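Local coordinates for twin-arginine translocation pathway signal protein (Burkholderia phytofirmans, PDB 2RJO), which probably serves as a periplasmic sugar-binding protein, holding beta-D-galactopyranose in the cleft between its two lobes, at residues A[204-209]-A[231-236]. Sequence-based numbering, arbitrary orientation.
With GAL (beta-D-galactopyranose), chain B.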
# COMPACT_ATOMS: atom_id res chain seq x y z
N ALA A 204 10.02 -4.79 -1.46
CA ALA A 204 8.56 -4.90 -1.49
C ALA A 204 7.81 -3.56 -1.45
O ALA A 204 6.61 -3.52 -1.70
CB ALA A 204 8.07 -5.82 -0.36
N ASN A 205 8.51 -2.48 -1.11
CA ASN A 205 7.91 -1.13 -1.10
C ASN A 205 9.01 -0.08 -1.19
O ASN A 205 10.19 -0.42 -1.08
CB ASN A 205 7.02 -0.93 0.15
CG ASN A 205 7.79 -0.54 1.39
OD1 ASN A 205 8.90 -1.02 1.62
ND2 ASN A 205 7.20 0.31 2.22
N ASP A 206 8.65 1.18 -1.43
CA ASP A 206 9.66 2.23 -1.56
C ASP A 206 10.49 2.51 -0.32
O ASP A 206 11.70 2.72 -0.41
CB ASP A 206 9.02 3.56 -2.01
CG ASP A 206 8.58 3.53 -3.46
OD1 ASP A 206 8.88 2.54 -4.15
OD2 ASP A 206 7.93 4.50 -3.90
N ASP A 207 9.85 2.54 0.85
CA ASP A 207 10.57 2.82 2.08
C ASP A 207 11.76 1.88 2.27
O ASP A 207 12.85 2.34 2.58
CB ASP A 207 9.63 2.73 3.29
CG ASP A 207 10.03 3.67 4.41
OD1 ASP A 207 10.18 4.89 4.15
OD2 ASP A 207 10.20 3.22 5.57
N MSE A 208 11.55 0.58 2.05
CA MSE A 208 12.63 -0.39 2.21
C MSE A 208 13.69 -0.20 1.12
O MSE A 208 14.88 -0.40 1.36
CB MSE A 208 12.08 -1.84 2.18
CG MSE A 208 11.09 -2.18 3.31
SE MSE A 208 10.80 -3.97 3.60
CE MSE A 208 10.00 -4.43 2.09
N ALA A 209 13.27 0.19 -0.08
CA ALA A 209 14.22 0.42 -1.16
C ALA A 209 15.10 1.63 -0.83
O ALA A 209 16.30 1.62 -1.11
CB ALA A 209 13.49 0.66 -2.47
N ASP A 231 5.09 1.78 -4.51
CA ASP A 231 4.32 2.79 -3.79
C ASP A 231 4.25 4.06 -4.63
O ASP A 231 3.21 4.70 -4.70
CB ASP A 231 4.94 3.12 -2.42
CG ASP A 231 4.52 2.13 -1.32
OD1 ASP A 231 3.60 1.32 -1.58
OD2 ASP A 231 5.10 2.16 -0.22
N GLY A 232 5.37 4.42 -5.26
CA GLY A 232 5.40 5.61 -6.08
C GLY A 232 5.38 6.88 -5.25
O GLY A 232 4.85 7.89 -5.70
N THR A 233 5.93 6.82 -4.05
CA THR A 233 5.97 7.98 -3.16
C THR A 233 6.95 9.01 -3.71
O THR A 233 7.90 8.66 -4.41
CB THR A 233 6.42 7.57 -1.74
OG1 THR A 233 7.78 7.13 -1.76
CG2 THR A 233 5.55 6.44 -1.21
N GLN A 234 6.71 10.28 -3.40
CA GLN A 234 7.57 11.36 -3.87
C GLN A 234 9.06 11.08 -3.68
O GLN A 234 9.83 11.23 -4.62
CB GLN A 234 7.15 12.67 -3.19
CG GLN A 234 8.27 13.64 -2.85
CD GLN A 234 8.94 14.28 -4.06
OE1 GLN A 234 9.92 15.03 -3.92
NE2 GLN A 234 8.41 14.00 -5.25
N PRO A 235 9.48 10.66 -2.47
CA PRO A 235 10.91 10.38 -2.28
C PRO A 235 11.37 9.24 -3.17
O PRO A 235 12.52 9.20 -3.60
CB PRO A 235 11.00 10.01 -0.80
CG PRO A 235 9.87 10.76 -0.19
CD PRO A 235 8.76 10.50 -1.20
N GLY A 236 10.47 8.30 -3.42
CA GLY A 236 10.81 7.18 -4.28
C GLY A 236 10.97 7.68 -5.71
O GLY A 236 11.89 7.26 -6.42
C1 GAL B . 2.83 -0.06 3.72
C2 GAL B . 3.39 -0.26 2.29
C3 GAL B . 2.21 -0.45 1.31
C4 GAL B . 1.39 -1.67 1.76
C5 GAL B . 0.90 -1.39 3.21
C6 GAL B . 0.10 -2.58 3.68
O1 GAL B . 3.93 0.10 4.63
O2 GAL B . 4.14 0.89 1.91
O3 GAL B . 2.69 -0.66 -0.01
O4 GAL B . 2.24 -2.82 1.75
O5 GAL B . 2.04 -1.22 4.11
O6 GAL B . -0.35 -2.31 5.00
O HOH W 1 7.03 3.62 1.18
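D206 and the turn D231-T233 are joined through one carboxylate oxygen, D206 OD2, which T233 N meets nearly along the C-O axis at 3.1 Å (N-H...O angle 149°). G232 N also lies close to D206 OD2, at 2.9 Å, but this bond is weak and well off straight, and T233 OG1 adds another weak one. The other oxygen, D206 OD1, is bonded to the hydroxyl of S248, so both ends of this buried carboxylate are satisfied. Beside it, N205 and D231 share the sugar. D231 lays its two oxygens against neighbouring hydroxyls: OD1 accepts from GAL O3 at 2.7 Å and OD2 from GAL O2 at 2.7 Å, a bidentate grip. N205 ND2 donates to the same GAL O2 at 3.1 Å (angle 160°), its amide plane almost perpendicular to the D231 carboxylate. The amide's other end caps helix 206-218: with chi1 at 82°, N205 OD1 turns back to accept from the backbone N of M208, which stands above the carbonyl plane. T233 is likewise the N-cap of helix 234-241, its OG1 weakly accepting from G236 N. A water links D231 OD2, to which it donates, with D207 N through a weak bond. Packing is modest: the D231 CB methylene rests 3.6 Å from D206 OD2, and the CA of G236 comes to 4.0 Å of D206 OD2. The contact thus ties together two helix starts that follow the neighbouring parallel strands 198-203 and 227-228 at the sugar site, with helix 18-34 touching D207, D231 and T233.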